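Long-range contacts in dehalogenase (PDB 6A41), which probably catalyses a dehalogenation with a nicotinamide cofactor, as a Rossmann-fold oxidoreductase related to enoyl-ACP reductases: residues A[76-81]-A[124-129]; A[129-134]-A[172-177]. All blocks are in the same frame, centred on the assembly; numbering follows the deposited sequence.

Contact 1: residues A[76-81]-A[124-129]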
# COMPACT_ATOMS: atom_id res chain seq x y z
N HIS A 76 -35.76 2.81 -7.12
CA HIS A 76 -34.38 3.20 -6.89
C HIS A 76 -33.58 2.03 -6.46
O HIS A 76 -34.14 1.07 -6.10
CB HIS A 76 -34.29 4.30 -5.80
CG HIS A 76 -34.64 3.86 -4.43
ND1 HIS A 76 -35.94 3.67 -4.02
CD2 HIS A 76 -33.86 3.42 -3.40
CE1 HIS A 76 -35.96 3.23 -2.78
NE2 HIS A 76 -34.72 3.05 -2.38
N ILE A 77 -32.28 2.21 -6.49
CA ILE A 77 -31.28 1.26 -5.94
C ILE A 77 -30.35 2.00 -4.95
O ILE A 77 -29.70 2.98 -5.33
CB ILE A 77 -30.44 0.59 -7.07
CG1 ILE A 77 -31.36 -0.26 -7.97
CG2 ILE A 77 -29.31 -0.26 -6.50
CD1 ILE A 77 -30.72 -0.54 -9.34
N ASP A 78 -30.27 1.54 -3.71
CA ASP A 78 -29.40 2.19 -2.74
C ASP A 78 -27.97 1.69 -2.85
O ASP A 78 -27.01 2.44 -2.52
CB ASP A 78 -29.88 1.93 -1.33
CG ASP A 78 -31.17 2.68 -1.02
OD1 ASP A 78 -31.17 3.94 -1.13
OD2 ASP A 78 -32.20 2.05 -0.78
N ALA A 79 -27.77 0.39 -3.16
CA ALA A 79 -26.46 -0.17 -3.31
C ALA A 79 -26.36 -1.17 -4.44
O ALA A 79 -27.31 -2.02 -4.64
CB ALA A 79 -26.09 -0.93 -2.02
N LEU A 80 -25.30 -1.05 -5.21
CA LEU A 80 -24.94 -2.03 -6.22
C LEU A 80 -23.82 -2.90 -5.68
O LEU A 80 -22.70 -2.38 -5.40
CB LEU A 80 -24.55 -1.41 -7.52
CG LEU A 80 -23.86 -2.23 -8.63
CD1 LEU A 80 -24.88 -3.30 -9.08
CD2 LEU A 80 -23.43 -1.38 -9.79
N VAL A 81 -24.02 -4.20 -5.64
CA VAL A 81 -22.95 -5.09 -5.31
C VAL A 81 -22.50 -5.78 -6.58
O VAL A 81 -23.27 -6.64 -7.14
CB VAL A 81 -23.41 -6.13 -4.25
CG1 VAL A 81 -22.34 -7.13 -3.99
CG2 VAL A 81 -23.85 -5.46 -2.98
N ARG A 124 -27.02 9.48 -8.65
CA ARG A 124 -26.60 10.85 -8.63
C ARG A 124 -27.78 11.83 -8.41
O ARG A 124 -27.66 12.82 -7.68
CB ARG A 124 -25.82 11.23 -9.87
CG ARG A 124 -24.48 10.47 -10.03
CD ARG A 124 -23.82 11.24 -11.18
NE ARG A 124 -22.52 10.96 -11.63
CZ ARG A 124 -21.45 11.58 -11.21
NH1 ARG A 124 -21.47 12.42 -10.22
NH2 ARG A 124 -20.32 11.23 -11.73
N LYS A 125 -28.88 11.47 -9.06
CA LYS A 125 -30.07 12.27 -9.01
C LYS A 125 -30.53 12.25 -7.58
O LYS A 125 -31.07 13.23 -7.18
CB LYS A 125 -31.14 11.61 -9.89
CG LYS A 125 -31.08 11.78 -11.41
CD LYS A 125 -31.26 13.23 -11.77
CE LYS A 125 -31.71 13.34 -13.20
NZ LYS A 125 -31.88 14.76 -13.58
N ARG A 126 -30.44 11.09 -6.88
CA ARG A 126 -30.74 10.99 -5.37
C ARG A 126 -29.71 11.60 -4.37
O ARG A 126 -30.06 11.93 -3.23
CB ARG A 126 -30.98 9.50 -4.96
CG ARG A 126 -32.10 8.90 -5.79
CD ARG A 126 -32.10 7.38 -5.97
NE ARG A 126 -31.61 6.68 -4.78
CZ ARG A 126 -32.29 6.64 -3.62
NH1 ARG A 126 -33.51 7.20 -3.48
NH2 ARG A 126 -31.78 5.98 -2.61
N LYS A 127 -28.47 11.83 -4.80
CA LYS A 127 -27.37 12.18 -3.93
C LYS A 127 -27.15 11.14 -2.82
O LYS A 127 -26.88 11.50 -1.68
CB LYS A 127 -27.47 13.55 -3.31
CG LYS A 127 -27.80 14.65 -4.33
CD LYS A 127 -26.61 15.04 -5.12
CE LYS A 127 -26.99 16.20 -6.00
NZ LYS A 127 -26.44 15.90 -7.29
N SER A 128 -27.27 9.89 -3.16
CA SER A 128 -26.91 8.84 -2.17
C SER A 128 -26.72 7.55 -2.94
O SER A 128 -27.32 7.35 -3.96
CB SER A 128 -27.95 8.69 -0.98
OG SER A 128 -29.06 8.06 -1.42
N GLY A 129 -25.80 6.70 -2.46
CA GLY A 129 -25.62 5.44 -3.01
C GLY A 129 -24.36 4.77 -2.49
O GLY A 129 -23.50 5.39 -1.86
O HOH W 1 -28.91 5.51 -0.86
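Asp78 and Arg126 form a salt bridge, with Asp78 OD1 2.6 Å from Arg126 NH2. The carboxylate oxygen comes in at the edge of the guanidinium, near its plane. The two flat groups are turned 64° apart. One face of the same guanidinium is taken by the His76 ring, whose plane is 26° from it. His76 CD2 sits over the rim of that face, 3.4 Å from Arg126 NH2. The arginine chain bends at its third torsion (chi3 34°), which carries the guanidinium round to both partners. A water links the two segments as well, giving a proton to Asp78 OD1 at 2.8 Å and hydrogen-bonding to Ser128 OG. The other carboxylate oxygen, Asp78 OD2, accepts the backbone N-H of Val7 and a weak bond from His76 NE2. These bonds limit the rotation of the carboxylate. On the backbone, Gly129 CA makes a CA-H...O contact of 3.3 Å with Asp78 O. Lys127, with positive phi, turns the chain out of helix 98-126 and sends it toward strand 129-136. The contact thus ties the entry to strand 79-83 to a helix-to-strand turn, at the N-terminal ends of two neighbouring inner strands of a Rossmann-type parallel sheet.

Contact 2: residues A[129-134]-A[172-177]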
# COMPACT_ATOMS: atom_id res chain seq x y z
N GLY A 129 -25.80 6.70 -2.46
CA GLY A 129 -25.62 5.44 -3.01
C GLY A 129 -24.36 4.77 -2.49
O GLY A 129 -23.50 5.39 -1.86
N ARG A 130 -24.25 3.51 -2.88
CA ARG A 130 -23.14 2.70 -2.51
C ARG A 130 -22.81 1.80 -3.69
O ARG A 130 -23.72 1.19 -4.29
CB ARG A 130 -23.48 1.79 -1.33
CG ARG A 130 -23.88 2.48 -0.10
CD ARG A 130 -22.62 2.86 0.63
NE ARG A 130 -22.95 3.45 1.92
CZ ARG A 130 -23.37 4.67 2.13
NH1 ARG A 130 -23.46 5.58 1.17
NH2 ARG A 130 -23.60 5.04 3.35
N ILE A 131 -21.57 1.73 -4.09
CA ILE A 131 -21.18 0.74 -5.08
C ILE A 131 -20.06 -0.15 -4.46
O ILE A 131 -19.05 0.43 -3.95
CB ILE A 131 -20.56 1.43 -6.33
CG1 ILE A 131 -21.38 2.50 -7.03
CG2 ILE A 131 -20.12 0.39 -7.35
CD1 ILE A 131 -22.46 2.02 -7.81
N VAL A 132 -20.25 -1.46 -4.39
CA VAL A 132 -19.25 -2.37 -3.81
C VAL A 132 -18.84 -3.37 -4.87
O VAL A 132 -19.70 -4.05 -5.46
CB VAL A 132 -19.72 -3.10 -2.54
CG1 VAL A 132 -18.68 -4.13 -2.04
CG2 VAL A 132 -20.29 -2.14 -1.47
N PHE A 133 -17.55 -3.38 -5.22
CA PHE A 133 -17.01 -4.39 -6.07
C PHE A 133 -16.65 -5.59 -5.24
O PHE A 133 -15.79 -5.49 -4.29
CB PHE A 133 -15.83 -3.85 -6.89
CG PHE A 133 -16.19 -2.79 -7.90
CD1 PHE A 133 -16.36 -1.48 -7.52
CD2 PHE A 133 -16.27 -3.08 -9.23
CE1 PHE A 133 -16.67 -0.48 -8.44
CE2 PHE A 133 -16.62 -2.07 -10.16
CZ PHE A 133 -16.86 -0.80 -9.72
N VAL A 134 -17.15 -6.74 -5.55
CA VAL A 134 -16.64 -7.94 -4.83
C VAL A 134 -15.47 -8.46 -5.63
O VAL A 134 -15.64 -8.86 -6.79
CB VAL A 134 -17.61 -9.05 -4.72
CG1 VAL A 134 -17.11 -10.09 -3.74
CG2 VAL A 134 -18.92 -8.47 -4.20
N ILE A 172 -21.99 9.38 -3.09
CA ILE A 172 -22.04 7.97 -3.32
C ILE A 172 -20.67 7.43 -2.99
O ILE A 172 -19.64 7.98 -3.45
CB ILE A 172 -22.32 7.80 -4.81
CG1 ILE A 172 -23.73 8.33 -5.13
CG2 ILE A 172 -22.13 6.38 -5.29
CD1 ILE A 172 -23.83 8.62 -6.58
N THR A 173 -20.60 6.35 -2.23
CA THR A 173 -19.27 5.75 -1.96
C THR A 173 -18.99 4.59 -2.92
O THR A 173 -19.91 3.97 -3.43
CB THR A 173 -19.10 5.23 -0.52
OG1 THR A 173 -19.91 4.07 -0.30
CG2 THR A 173 -19.42 6.31 0.50
N VAL A 174 -17.74 4.34 -3.18
CA VAL A 174 -17.30 3.29 -4.05
C VAL A 174 -16.13 2.60 -3.34
O VAL A 174 -15.11 3.17 -3.12
CB VAL A 174 -16.83 3.78 -5.37
CG1 VAL A 174 -16.52 2.62 -6.28
CG2 VAL A 174 -17.85 4.65 -6.07
N ASN A 175 -16.31 1.33 -3.13
CA ASN A 175 -15.30 0.48 -2.45
C ASN A 175 -15.24 -0.92 -3.09
O ASN A 175 -16.14 -1.32 -3.88
CB ASN A 175 -15.71 0.31 -0.98
CG ASN A 175 -15.65 1.61 -0.22
OD1 ASN A 175 -16.73 2.14 0.22
ND2 ASN A 175 -14.55 2.21 -0.12
N ALA A 176 -14.22 -1.70 -2.71
CA ALA A 176 -14.16 -3.11 -3.09
C ALA A 176 -13.85 -3.93 -1.88
O ALA A 176 -13.23 -3.43 -0.89
CB ALA A 176 -13.06 -3.35 -4.10
N VAL A 177 -14.25 -5.17 -1.90
CA VAL A 177 -13.82 -6.12 -0.85
C VAL A 177 -12.88 -7.10 -1.60
O VAL A 177 -13.25 -7.69 -2.56
CB VAL A 177 -14.99 -6.90 -0.26
CG1 VAL A 177 -14.44 -7.95 0.77
CG2 VAL A 177 -15.92 -5.96 0.52
O HOH W 2 -19.30 1.36 -1.21
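The Phe133 ring meets strand 172-179 with its edge: Val174 CG1 lies near the ring plane, 3.8 Å from Phe133 CE1, and Asn175 O also lies at the edge. The Arg130 guanidinium has Thr173 CG2 over one face. Arg130 NH1 bonds back to Gly129 O at 3.0 Å, with the oxygen near the guanidinium plane. Thr173 N reaches Gly129 O from the opposite face of the carbonyl plane, so two donors grip that oxygen. The Arg130 chain folds at its second torsion (chi2 -84°), bringing Arg130 CD within 3.1 Å of Thr173 OG1. Arg130 NH2 bonds to Ser226 O. With an alanine in place of Arg130, Ser226 O and Gly129 O would each probably lose a donor, and Thr173 OG1 and CG2 the chain that packs beside them.

Along the parallel strands, five backbone hydrogen bonds run in a ladder. Phe133 N to Asn175 O is the shortest, at 2.8 Å. A water bridges Ile131 O and Thr173 OG1. Ile131, Phe133, Ile172, Val174 and Ala176 share one face, and helix 98-126 packs on part of it. Val132 and Val177 meet on the other, against helix 214-225. Five backbone N-H groups thus find carbonyl partners across the strands within a largely apolar interior, while Arg130 and Thr173, packed against each other, lie toward the start of the strands.

Contacts 1 and 2 lie in series along the chain and share Gly129, where the turn after helix 98-126 becomes strand 129-136. Their centres are 11 Å apart, on the same side of the chain's centre. Strands 79-83, 129-136 and 172-179 are consecutive neighbours in the parallel sheet. Contact 1 sits at the start of the first two, partly buried and about 17 Å from the chain's centre. Contact 2 is buried, about 9 Å from it. The two join through probable hydrogen bonds between Leu80 and both Arg130 and Val132, and through packing of Val81 on Val134. Contact 2 pairs two strands of the sheet, and contact 1 fastens the approach to strand 79-83 to the turn that leads into 129-136.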